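Local coordinates for uroporphyrinogen-III synthetase (Pseudomonas syringae pv. tomato, PDB 3RE1), which probably catalyses the cyclisation of the linear tetrapyrrole hydroxymethylbilane to uroporphyrinogen III, with loss of water, in porphyrin biosynthesis, at residues W15-T20 with R31-A36; V144-G149 with L155-L160. All coordinates share one frame; numbering follows the deposited sequence.

Contact 1. Residues W15-T20 with R31-A36; sequences WRLLLT and RVLADA
Leu17 and Leu33 are the residues whose backbones come nearest across this contact, and their CA atoms still lie 9.4 Å apart, so strand and helix are bridged by side chains alone. The contact belongs to a beta-alpha-beta unit, in which strand 16-19 leads through helix 23-34 to strand 39-42, its parallel neighbour in a five-stranded sheet. Backbone hydrogen bonds of Leu17 and Leu19 with Ser41 confirm that pairing. Alternation along the strand decides which residues take part: the CB atoms of Leu17 and Leu19 point toward the helix, while Leu18, between them, packs on Leu185 and Leu197. From the last turn of the helix Leu33 answers both leucines. Asp35 has already left helical geometry, so the contact is made where the helix ends. The interface is small, 93 Å² summed over both sides, and no hydrogen bond crosses it. Leu258 and Leu255 of helix 251-260 add to the same apolar layer, touching Leu17 and Leu33 respectively. In Leu19, CG stands beside the backbone N and opposite the carbonyl carbon (chi1 -57°), which carries its branch out to meet Leu33 tip to tip. One methyl of Leu33 serves both partners: its CD2 is 4.4 Å from Leu17 CD1 and 4.2 Å from Leu19 CD2.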
loop_
_atom_site.group_PDB
_atom_site.type_symbol
_atom_site.label_atom_id
_atom_site.label_comp_id
_atom_site.label_asym_id
_atom_site.label_seq_id
_atom_site.Cartn_x
_atom_site.Cartn_y
_atom_site.Cartn_z
ATOM N N TRP A 15 5.725 18.582 15.852
ATOM C CA TRP A 15 4.782 17.594 15.323
ATOM C C TRP A 15 4.918 16.285 16.073
ATOM O O TRP A 15 5.990 15.701 16.132
ATOM C CB TRP A 15 5.034 17.329 13.831
ATOM C CG TRP A 15 4.719 18.496 12.932
ATOM C CD1 TRP A 15 5.589 19.457 12.486
ATOM C CD2 TRP A 15 3.447 18.832 12.385
ATOM N NE1 TRP A 15 4.930 20.378 11.703
ATOM C CE2 TRP A 15 3.614 20.014 11.619
ATOM C CE3 TRP A 15 2.177 18.258 12.474
ATOM C CZ2 TRP A 15 2.555 20.630 10.931
ATOM C CZ3 TRP A 15 1.107 18.879 11.790
ATOM C CH2 TRP A 15 1.313 20.050 11.023
ATOM N N ARG A 16 3.816 15.833 16.650
ATOM C CA ARG A 16 3.790 14.606 17.421
ATOM C C ARG A 16 2.851 13.730 16.639
ATOM O O ARG A 16 1.680 13.630 16.969
ATOM C CB ARG A 16 3.221 14.857 18.830
ATOM C CG ARG A 16 4.191 15.469 19.881
ATOM C CD ARG A 16 4.742 14.356 20.782
ATOM N NE ARG A 16 4.264 14.399 22.166
ATOM C CZ ARG A 16 4.743 13.619 23.144
ATOM N NH1 ARG A 16 5.709 12.743 22.907
ATOM N NH2 ARG A 16 4.257 13.709 24.375
ATOM N N LEU A 17 3.373 13.105 15.593
ATOM C CA LEU A 17 2.559 12.346 14.665
ATOM C C LEU A 17 2.072 11.016 15.182
ATOM O O LEU A 17 2.689 10.418 16.046
ATOM C CB LEU A 17 3.348 12.144 13.386
ATOM C CG LEU A 17 3.700 13.487 12.758
ATOM C CD1 LEU A 17 4.519 13.224 11.530
ATOM C CD2 LEU A 17 2.425 14.273 12.401
ATOM N N LEU A 18 0.944 10.573 14.648
ATOM C CA LEU A 18 0.402 9.259 14.939
ATOM C C LEU A 18 0.636 8.496 13.644
ATOM O O LEU A 18 0.474 9.067 12.572
ATOM C CB LEU A 18 -1.103 9.340 15.186
ATOM C CG LEU A 18 -1.771 8.218 16.001
ATOM C CD1 LEU A 18 -3.192 7.993 15.508
ATOM C CD2 LEU A 18 -1.034 6.943 15.880
ATOM N N LEU A 19 1.050 7.233 13.744
ATOM C CA LEU A 19 1.361 6.405 12.586
ATOM C C LEU A 19 0.457 5.234 12.696
ATOM O O LEU A 19 0.309 4.661 13.775
ATOM C CB LEU A 19 2.803 5.943 12.591
ATOM C CG LEU A 19 3.879 7.033 12.648
ATOM C CD1 LEU A 19 5.284 6.399 12.625
ATOM C CD2 LEU A 19 3.734 7.957 11.513
ATOM N N THR A 20 -0.172 4.890 11.569
ATOM C CA THR A 20 -1.153 3.812 11.543
ATOM C C THR A 20 -0.834 2.567 10.702
ATOM O O THR A 20 -1.578 1.574 10.741
ATOM C CB THR A 20 -2.503 4.344 11.101
ATOM O OG1 THR A 20 -2.399 4.788 9.746
ATOM C CG2 THR A 20 -2.944 5.510 12.024
ATOM N N ARG A 31 11.686 5.357 13.259
ATOM C CA ARG A 31 13.116 5.609 13.305
ATOM C C ARG A 31 13.509 6.829 12.448
ATOM O O ARG A 31 13.961 7.842 12.987
ATOM C CB ARG A 31 13.875 4.359 12.842
ATOM C CG ARG A 31 15.328 4.305 13.301
ATOM C CD ARG A 31 15.435 3.988 14.803
ATOM N NE ARG A 31 14.938 2.647 15.119
ATOM C CZ ARG A 31 15.644 1.521 14.965
ATOM N NH1 ARG A 31 16.896 1.558 14.498
ATOM N NH2 ARG A 31 15.090 0.352 15.272
ATOM N N VAL A 32 13.337 6.746 11.127
ATOM C CA VAL A 32 13.759 7.846 10.258
ATOM C C VAL A 32 13.153 9.171 10.700
ATOM O O VAL A 32 13.739 10.239 10.486
ATOM C CB VAL A 32 13.409 7.596 8.782
ATOM C CG1 VAL A 32 12.041 6.935 8.670
ATOM C CG2 VAL A 32 13.439 8.935 8.027
ATOM N N LEU A 33 11.981 9.095 11.325
ATOM C CA LEU A 33 11.308 10.278 11.827
ATOM C C LEU A 33 12.031 10.742 13.094
ATOM O O LEU A 33 12.349 11.924 13.245
ATOM C CB LEU A 33 9.834 9.952 12.115
ATOM C CG LEU A 33 8.692 10.725 11.424
ATOM C CD1 LEU A 33 8.967 10.967 9.946
ATOM C CD2 LEU A 33 7.391 9.945 11.597
ATOM N N ALA A 34 12.308 9.801 13.995
ATOM C CA ALA A 34 12.991 10.100 15.272
ATOM C C ALA A 34 14.312 10.830 15.035
ATOM O O ALA A 34 14.515 11.938 15.525
ATOM C CB ALA A 34 13.227 8.803 16.093
ATOM N N ASP A 35 15.195 10.215 14.257
ATOM C CA ASP A 35 16.500 10.795 13.957
ATOM C C ASP A 35 16.383 12.026 13.049
ATOM O O ASP A 35 17.373 12.457 12.438
ATOM C CB ASP A 35 17.399 9.743 13.297
ATOM C CG ASP A 35 16.935 8.309 13.582
ATOM O OD1 ASP A 35 16.577 7.996 14.758
ATOM O OD2 ASP A 35 16.927 7.496 12.615
ATOM N N ALA A 36 15.177 12.584 12.959
ATOM C CA ALA A 36 14.953 13.768 12.156
ATOM C C ALA A 36 14.331 14.815 13.059
ATOM O O ALA A 36 13.945 15.894 12.607
ATOM C CB ALA A 36 14.025 13.445 10.961
#

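Contact 2. Residues V144-G149 with L155-L160; sequences VLIMRG and LLAEQL
Val144 and Ile146 meet Ala157 and Leu160 in a buried, wholly apolar strand-to-helix contact within a beta-alpha-beta unit: strand 143-148 passes through helix 155-162 to strand 166-176, which lies beside it in parallel in a six-stranded mixed sheet. The evidence begins with the axes. Those of 144-148 and 155-160 run at 174°, almost exactly antiparallel, and approach to 10.6 Å, as expected of a helix returning over the sheet.

Register follows from this reversal. Val144 faces Leu160, with CA atoms 8.5 Å apart, and two residues further along the strand Ile146 faces Ala157, one helical turn earlier. The intervening Leu145 is directed to the other face of the sheet, where it packs on Leu64 and Tyr67.

Leu160 and Val144 reach toward each other tip to tip, and the approach is close: Leu160 CD1 is 3.4 Å from Val144 CG2. That valine methyl sits between the backbone N and the carbonyl carbon, while CG1 lies anti to the carbonyl carbon. Ile146 is extended toward the helix (chi2 169°), so that its terminal CD1 does the touching, 4.2 Å from Ala157 CB and 4.4 Å from Leu160 CD1. The flanking strands widen this layer, with Ile71 against Ile146 and Leu160, and Val167 against Val144 and Ile146. Polar chemistry appears beyond the apolar patch, where Arg148 forms a salt bridge with Glu154 and a cation-pi contact with Tyr169.

With no hydrogen bond or charge pair across the two segments, the contact depends on hydrophobic burial and dispersion, and therefore on the fit of methyl groups more than on any directional bond.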
loop_
_atom_site.group_PDB
_atom_site.type_symbol
_atom_site.label_atom_id
_atom_site.label_comp_id
_atom_site.label_asym_id
_atom_site.label_seq_id
_atom_site.Cartn_x
_atom_site.Cartn_y
_atom_site.Cartn_z
ATOM N N VAL A 144 -2.999 -10.995 -18.871
ATOM C CA VAL A 144 -1.992 -10.647 -17.884
ATOM C C VAL A 144 -2.443 -11.114 -16.520
ATOM O O VAL A 144 -3.635 -11.141 -16.238
ATOM C CB VAL A 144 -1.731 -9.153 -17.821
ATOM C CG1 VAL A 144 -1.319 -8.640 -19.171
ATOM C CG2 VAL A 144 -2.985 -8.436 -17.333
ATOM N N LEU A 145 -1.495 -11.524 -15.689
ATOM C CA LEU A 145 -1.842 -12.023 -14.360
ATOM C C LEU A 145 -1.369 -11.000 -13.385
ATOM O O LEU A 145 -0.241 -10.511 -13.501
ATOM C CB LEU A 145 -1.148 -13.359 -14.051
ATOM C CG LEU A 145 -1.465 -13.954 -12.676
ATOM C CD1 LEU A 145 -2.944 -14.251 -12.537
ATOM C CD2 LEU A 145 -0.755 -15.211 -12.538
ATOM N N ILE A 146 -2.227 -10.644 -12.441
ATOM C CA ILE A 146 -1.877 -9.598 -11.468
ATOM C C ILE A 146 -1.864 -10.242 -10.102
ATOM O O ILE A 146 -2.876 -10.836 -9.647
ATOM C CB ILE A 146 -2.900 -8.400 -11.490
ATOM C CG1 ILE A 146 -2.752 -7.635 -12.802
ATOM C CG2 ILE A 146 -2.688 -7.472 -10.310
ATOM C CD1 ILE A 146 -3.843 -6.598 -13.086
ATOM N N MET A 147 -0.710 -10.167 -9.454
ATOM C CA MET A 147 -0.579 -10.744 -8.115
ATOM C C MET A 147 -0.703 -9.615 -7.102
ATOM O O MET A 147 0.009 -8.596 -7.171
ATOM C CB MET A 147 0.743 -11.481 -8.006
ATOM C CG MET A 147 0.754 -12.761 -8.851
ATOM S SD MET A 147 2.248 -13.697 -8.720
ATOM C CE MET A 147 2.209 -14.548 -10.268
ATOM N N ARG A 148 -1.639 -9.777 -6.174
ATOM C CA ARG A 148 -1.874 -8.750 -5.195
ATOM C C ARG A 148 -2.597 -9.280 -3.965
ATOM O O ARG A 148 -2.634 -10.494 -3.725
ATOM C CB ARG A 148 -2.670 -7.597 -5.838
ATOM C CG ARG A 148 -3.606 -8.001 -6.942
ATOM C CD ARG A 148 -4.999 -8.307 -6.486
ATOM N NE ARG A 148 -5.938 -7.268 -6.923
ATOM C CZ ARG A 148 -7.256 -7.327 -6.745
ATOM N NH1 ARG A 148 -7.822 -8.374 -6.138
ATOM N NH2 ARG A 148 -8.015 -6.340 -7.163
ATOM N N GLY A 149 -3.176 -8.342 -3.204
ATOM C CA GLY A 149 -3.936 -8.644 -2.002
ATOM C C GLY A 149 -5.295 -9.239 -2.276
ATOM O O GLY A 149 -5.632 -9.554 -3.409
ATOM N N LEU A 155 -8.030 0.040 -11.150
ATOM C CA LEU A 155 -7.663 0.907 -12.259
ATOM C C LEU A 155 -6.853 0.208 -13.347
ATOM O O LEU A 155 -7.239 0.233 -14.534
ATOM C CB LEU A 155 -6.921 2.134 -11.769
ATOM C CG LEU A 155 -6.455 3.042 -12.896
ATOM C CD1 LEU A 155 -7.638 3.465 -13.771
ATOM C CD2 LEU A 155 -5.756 4.238 -12.343
ATOM N N LEU A 156 -5.750 -0.408 -12.945
ATOM C CA LEU A 156 -4.880 -1.099 -13.889
ATOM C C LEU A 156 -5.575 -2.181 -14.713
ATOM O O LEU A 156 -5.490 -2.181 -15.945
ATOM C CB LEU A 156 -3.714 -1.742 -13.163
ATOM C CG LEU A 156 -2.544 -2.036 -14.106
ATOM C CD1 LEU A 156 -2.019 -0.736 -14.714
ATOM C CD2 LEU A 156 -1.460 -2.762 -13.326
ATOM N N ALA A 157 -6.276 -3.081 -14.023
ATOM C CA ALA A 157 -7.039 -4.118 -14.671
ATOM C C ALA A 157 -8.078 -3.543 -15.638
ATOM O O ALA A 157 -8.244 -4.052 -16.764
ATOM C CB ALA A 157 -7.694 -5.008 -13.613
ATOM N N GLU A 158 -8.757 -2.485 -15.214
ATOM C CA GLU A 158 -9.807 -1.857 -16.041
ATOM C C GLU A 158 -9.206 -1.192 -17.262
ATOM O O GLU A 158 -9.750 -1.291 -18.376
ATOM C CB GLU A 158 -10.616 -0.851 -15.221
ATOM C CG GLU A 158 -11.570 -1.511 -14.199
ATOM C CD GLU A 158 -12.617 -2.381 -14.873
ATOM O OE1 GLU A 158 -13.219 -1.919 -15.865
ATOM O OE2 GLU A 158 -12.838 -3.527 -14.437
ATOM N N GLN A 159 -8.050 -0.577 -17.076
ATOM C CA GLN A 159 -7.338 0.013 -18.224
ATOM C C GLN A 159 -6.898 -1.098 -19.219
ATOM O O GLN A 159 -7.095 -0.989 -20.423
ATOM C CB GLN A 159 -6.129 0.786 -17.739
ATOM C CG GLN A 159 -6.507 1.888 -16.777
ATOM C CD GLN A 159 -5.303 2.608 -16.217
ATOM O OE1 GLN A 159 -4.547 2.058 -15.389
ATOM N NE2 GLN A 159 -5.103 3.849 -16.672
ATOM N N LEU A 160 -6.336 -2.182 -18.695
ATOM C CA LEU A 160 -5.955 -3.282 -19.520
ATOM C C LEU A 160 -7.170 -3.886 -20.282
ATOM O O LEU A 160 -7.117 -4.039 -21.507
ATOM C CB LEU A 160 -5.320 -4.341 -18.639
ATOM C CG LEU A 160 -3.935 -3.989 -18.142
ATOM C CD1 LEU A 160 -3.445 -5.079 -17.195
ATOM C CD2 LEU A 160 -2.987 -3.845 -19.339
#

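Overall arrangement
Both contacts are buried, and each joins an inner strand to the helix that follows it in a beta-alpha-beta unit, but they share no element. Contact 1 belongs to the five-stranded parallel sheet and contact 2 to the six-stranded mixed one, consistent with the two alpha/beta domains of this family. Their centres are 33 Å apart on opposite sides of the chain's centre, and their nearest atoms stay about 17 Å apart. The chemistry is alike, differing mainly in extent: contact 1 buries 93 Å² with one leucine at a helix end, whereas contact 2 buries 160 Å² using residues from successive turns of its helix.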